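Local coordinates for protein carboxylesterase (Uncultured bacterium, PDB 5GMX) that hydrolyses carboxylic esters as a family VIII carboxylesterase of beta-lactamase-like fold, and also acts on oxyimino cephalosporins, at residues Leu117-Gly122 against Val163-Ile168; Trp149-Pro154 against Ser236-Cys241. All blocks are in the same frame, centred on the assembly; numbering follows the deposited sequence.

Contact 1 of 2, residues Leu117-Gly122 against Val163-Ile168; sequences LSHQAG and VVFGHI
The ring of F165 meets H119 and L117 of the segment 117-122: H119 lies nearest its CD1 and L117 nearest its CE1 and CZ, with CE1 shared between them. The H119 side chain comes across F165 at about a right angle, setting CE1 of H119 3.4 Å from CD1 of F165 with the ring planes 21° apart. The centroids of the H119 and F165 rings stand 4.9 Å apart, with so little overlap that the rings meet mainly through CE1 and CD1, not as a full stack. L117 works with its backbone as well as its side chain. Its carbonyl O approaches CE1 of F165 to 3.4 Å at the ring edge, near the ring plane, where the aromatic hydrogens carry slight positive charge, while the CD2 methyl packs at 3.9 Å against CZ of F165. The phenyl group extends from the start of helix 165-175 with CG anti to the backbone N (chi1 175°), a torsion that carries it across to 117-122.

In this beta-lactamase-like fold the pair adjoins the likely SxxK centre of S71 and K74, F165 touching K74 and H119 meeting the ring of Y160, which lines the ligand pocket. The imidazole is itself fixed in rotation, since ND1 of H119 is hydrogen-bonded to the backbone N of H161. Further out, NE2 of Q120 bonds to OG of S118 over 2.8 Å, close to the plane of its amide.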
# COMPACT_ATOMS: atom_id res chain seq x y z
N LEU A 117 5.90 -3.46 -12.46
CA LEU A 117 4.93 -3.47 -11.36
C LEU A 117 4.93 -4.75 -10.54
O LEU A 117 4.37 -4.76 -9.45
CB LEU A 117 3.52 -3.23 -11.89
CG LEU A 117 3.23 -1.79 -12.28
CD1 LEU A 117 1.88 -1.73 -12.98
CD2 LEU A 117 3.21 -0.96 -11.02
N SER A 118 5.56 -5.81 -11.06
CA SER A 118 5.66 -7.07 -10.34
C SER A 118 7.06 -7.33 -9.81
O SER A 118 7.42 -8.48 -9.51
CB SER A 118 5.21 -8.25 -11.21
OG SER A 118 5.92 -8.29 -12.44
N HIS A 119 7.84 -6.26 -9.65
CA HIS A 119 9.16 -6.31 -9.03
C HIS A 119 10.11 -7.20 -9.82
O HIS A 119 10.99 -7.84 -9.25
CB HIS A 119 9.06 -6.80 -7.57
CG HIS A 119 8.10 -6.01 -6.75
ND1 HIS A 119 8.47 -4.89 -6.04
CD2 HIS A 119 6.77 -6.15 -6.55
CE1 HIS A 119 7.42 -4.38 -5.43
NE2 HIS A 119 6.37 -5.13 -5.72
N GLN A 120 9.94 -7.22 -11.14
CA GLN A 120 10.81 -8.01 -12.01
C GLN A 120 11.75 -7.18 -12.87
O GLN A 120 12.37 -7.71 -13.79
CB GLN A 120 9.97 -8.89 -12.92
CG GLN A 120 9.04 -9.83 -12.21
CD GLN A 120 8.39 -10.80 -13.16
OE1 GLN A 120 8.94 -11.86 -13.44
NE2 GLN A 120 7.23 -10.42 -13.69
N ALA A 121 11.84 -5.87 -12.62
CA ALA A 121 12.74 -5.02 -13.40
C ALA A 121 14.17 -5.10 -12.88
O ALA A 121 15.11 -4.70 -13.56
CB ALA A 121 12.26 -3.57 -13.39
N GLY A 122 14.34 -5.59 -11.65
CA GLY A 122 15.67 -5.79 -11.11
C GLY A 122 16.36 -4.55 -10.57
O GLY A 122 17.57 -4.55 -10.37
N VAL A 163 11.46 0.21 -1.31
CA VAL A 163 11.21 1.62 -1.06
C VAL A 163 10.90 2.36 -2.36
O VAL A 163 10.03 3.22 -2.40
CB VAL A 163 12.40 2.30 -0.35
CG1 VAL A 163 12.12 3.79 -0.13
CG2 VAL A 163 12.70 1.60 0.98
N VAL A 164 11.62 2.01 -3.43
CA VAL A 164 11.55 2.77 -4.67
C VAL A 164 10.39 2.38 -5.59
O VAL A 164 10.20 3.00 -6.63
CB VAL A 164 12.88 2.64 -5.47
CG1 VAL A 164 14.06 3.10 -4.62
CG2 VAL A 164 13.09 1.22 -5.95
N PHE A 165 9.62 1.35 -5.22
CA PHE A 165 8.47 0.92 -6.04
C PHE A 165 7.53 2.08 -6.38
O PHE A 165 7.08 2.22 -7.53
CB PHE A 165 7.68 -0.19 -5.31
CG PHE A 165 6.40 -0.61 -6.01
CD1 PHE A 165 6.43 -1.57 -7.00
CD2 PHE A 165 5.18 -0.07 -5.66
CE1 PHE A 165 5.26 -1.97 -7.64
CE2 PHE A 165 4.01 -0.46 -6.29
CZ PHE A 165 4.05 -1.42 -7.28
N GLY A 166 7.25 2.91 -5.38
CA GLY A 166 6.35 4.04 -5.53
C GLY A 166 6.86 5.05 -6.54
O GLY A 166 6.07 5.63 -7.29
N HIS A 167 8.17 5.24 -6.58
CA HIS A 167 8.77 6.17 -7.53
C HIS A 167 8.71 5.69 -8.98
O HIS A 167 8.42 6.48 -9.88
CB HIS A 167 10.23 6.45 -7.16
CG HIS A 167 10.39 7.47 -6.07
ND1 HIS A 167 10.26 7.16 -4.74
CD2 HIS A 167 10.64 8.80 -6.13
CE1 HIS A 167 10.44 8.25 -4.02
NE2 HIS A 167 10.67 9.26 -4.84
N ILE A 168 9.00 4.41 -9.22
CA ILE A 168 9.02 3.93 -10.60
C ILE A 168 7.59 3.75 -11.14
O ILE A 168 7.27 4.19 -12.27
CB ILE A 168 9.83 2.62 -10.74
CG1 ILE A 168 9.32 1.54 -9.78
CG2 ILE A 168 11.31 2.89 -10.46
CD1 ILE A 168 10.20 0.29 -9.73

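Contact 2 of 2, residues Trp149-Pro154 against Ser236-Cys241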
# COMPACT_ATOMS: atom_id res chain seq x y z
N TRP A 149 21.74 -0.04 -13.71
CA TRP A 149 21.89 -1.42 -14.20
C TRP A 149 21.23 -2.40 -13.22
O TRP A 149 21.51 -2.37 -12.03
CB TRP A 149 23.39 -1.74 -14.36
CG TRP A 149 23.69 -3.12 -14.83
CD1 TRP A 149 24.14 -4.17 -14.06
CD2 TRP A 149 23.56 -3.62 -16.16
NE1 TRP A 149 24.29 -5.29 -14.84
CE2 TRP A 149 23.95 -4.98 -16.14
CE3 TRP A 149 23.16 -3.06 -17.37
CZ2 TRP A 149 23.93 -5.79 -17.28
CZ3 TRP A 149 23.14 -3.85 -18.51
CH2 TRP A 149 23.54 -5.20 -18.45
N PRO A 150 20.33 -3.25 -13.73
CA PRO A 150 19.58 -4.20 -12.90
C PRO A 150 20.47 -5.22 -12.18
O PRO A 150 21.53 -5.61 -12.71
CB PRO A 150 18.67 -4.91 -13.90
CG PRO A 150 18.59 -3.99 -15.06
CD PRO A 150 19.91 -3.31 -15.14
N PHE A 151 20.04 -5.66 -11.01
CA PHE A 151 20.77 -6.66 -10.23
C PHE A 151 20.65 -8.05 -10.82
O PHE A 151 21.51 -8.89 -10.63
CB PHE A 151 20.27 -6.68 -8.78
CG PHE A 151 20.53 -5.41 -8.05
CD1 PHE A 151 21.81 -5.06 -7.68
CD2 PHE A 151 19.48 -4.55 -7.73
CE1 PHE A 151 22.06 -3.88 -7.00
CE2 PHE A 151 19.72 -3.37 -7.05
CZ PHE A 151 21.01 -3.03 -6.68
N PHE A 152 19.54 -8.30 -11.50
CA PHE A 152 19.34 -9.56 -12.20
C PHE A 152 18.69 -9.26 -13.54
O PHE A 152 18.23 -8.15 -13.78
CB PHE A 152 18.49 -10.55 -11.38
CG PHE A 152 17.19 -9.97 -10.84
CD1 PHE A 152 16.06 -9.86 -11.65
CD2 PHE A 152 17.09 -9.56 -9.52
CE1 PHE A 152 14.86 -9.35 -11.15
CE2 PHE A 152 15.89 -9.03 -9.01
CZ PHE A 152 14.78 -8.93 -9.83
N GLU A 153 18.69 -10.24 -14.44
CA GLU A 153 18.07 -10.04 -15.74
C GLU A 153 16.56 -9.82 -15.59
O GLU A 153 15.87 -10.64 -14.98
CB GLU A 153 18.33 -11.24 -16.63
CG GLU A 153 17.76 -11.07 -18.02
CD GLU A 153 18.13 -12.22 -18.93
OE1 GLU A 153 18.84 -13.13 -18.48
OE2 GLU A 153 17.70 -12.20 -20.10
N PRO A 154 16.04 -8.71 -16.15
CA PRO A 154 14.62 -8.39 -15.97
C PRO A 154 13.70 -9.50 -16.46
O PRO A 154 13.95 -10.08 -17.52
CB PRO A 154 14.45 -7.12 -16.82
CG PRO A 154 15.82 -6.50 -16.83
CD PRO A 154 16.76 -7.66 -16.88
N SER A 236 23.11 -10.36 -0.92
CA SER A 236 23.30 -10.01 -2.32
C SER A 236 23.21 -8.50 -2.52
O SER A 236 22.68 -7.79 -1.67
CB SER A 236 22.25 -10.71 -3.19
OG SER A 236 20.96 -10.18 -2.93
N ASP A 237 23.72 -8.02 -3.65
CA ASP A 237 23.65 -6.60 -3.98
C ASP A 237 22.19 -6.10 -3.90
O ASP A 237 21.93 -5.03 -3.37
CB ASP A 237 24.21 -6.34 -5.38
CG ASP A 237 25.75 -6.30 -5.42
OD1 ASP A 237 26.43 -6.49 -4.39
OD2 ASP A 237 26.28 -6.10 -6.54
N ALA A 238 21.26 -6.89 -4.43
CA ALA A 238 19.85 -6.50 -4.47
C ALA A 238 19.24 -6.31 -3.07
O ALA A 238 18.67 -5.26 -2.76
CB ALA A 238 19.05 -7.53 -5.25
N LEU A 239 19.39 -7.33 -2.23
CA LEU A 239 18.83 -7.29 -0.88
C LEU A 239 19.47 -6.16 -0.08
O LEU A 239 18.78 -5.38 0.61
CB LEU A 239 19.03 -8.63 -0.18
CG LEU A 239 18.75 -8.69 1.33
CD1 LEU A 239 17.32 -8.27 1.64
CD2 LEU A 239 19.06 -10.07 1.89
N TYR A 240 20.79 -6.06 -0.21
CA TYR A 240 21.53 -5.03 0.50
C TYR A 240 21.11 -3.62 0.10
O TYR A 240 20.91 -2.77 0.95
CB TYR A 240 23.04 -5.21 0.28
CG TYR A 240 23.83 -4.09 0.92
CD1 TYR A 240 24.07 -4.07 2.29
CD2 TYR A 240 24.30 -3.04 0.15
CE1 TYR A 240 24.77 -3.03 2.87
CE2 TYR A 240 25.01 -2.00 0.72
CZ TYR A 240 25.24 -2.00 2.08
OH TYR A 240 25.95 -0.95 2.62
N CYS A 241 20.97 -3.38 -1.20
CA CYS A 241 20.59 -2.05 -1.65
C CYS A 241 19.14 -1.73 -1.27
O CYS A 241 18.81 -0.59 -0.93
CB CYS A 241 20.78 -1.91 -3.16
SG CYS A 241 22.54 -1.84 -3.67
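F151 and A238 show how one aromatic side chain can seat a loop on the first turn of a helix by face contacts. The CH-pi interaction is nearly ideal: CA of A238 stands 3.8 Å from the centroid of the F151 ring and only 12° off its normal, so the helix backbone itself covers that face. The backbone N of A238 and the carbonyl carbon of D237 lie over the same ring.

Apolar packing extends this contact across the same side of the ring toward its rim. The methyl CB of A238 sits 3.8 Å from CG of F151, toward the root of the ring, and CB of D237 comes within 3.6 Å of CD1 of F151. D237 therefore contributes its methylene here, its carboxylate plane turned 72° from the ring.

A sulfur-aromatic contact completes the set at the far end. SG of C241, one turn further along, is 3.6 Å from CZ of F151 and approaches obliquely. With CG of F151 beside its backbone N and anti to the carbonyl carbon (chi1 -64°), the ring reaches from A238 to C241.

Hydrogen bonding serves the helix rather than the interface. S236 OG accepts a weak bond from L239 N, and the backbone N of C241 bonds to D237 O, both within the first turn, on which the ring rests. Beyond the two segments, F151 also touches R127. Here, then, is a serine N-capped helix start, helix 237-244, packed on a peripheral loop of the beta-lactamase-like fold through the partly exposed F151.

Following the chain from the N terminus, residues 117-122 leave helix 113-117, and contact 1 closes the loop when 163-168 returns at the start of helix 165-175. Within that excursion, past helices 132-136 and 138-146, lies 149-154, which opens contact 2; its partner 236-241 arrives only after contact 1 has closed. The two closures therefore cross rather than nest. They also touch directly: G122 O and F151 N are 2.8 Å apart, a probable hydrogen bond, and F152 packs on G122. Contact 1 thus joins the loop after helix 113-117 to helix 165-175, close to the ligand pocket, and contact 2 carries the connection outward to helix 237-244.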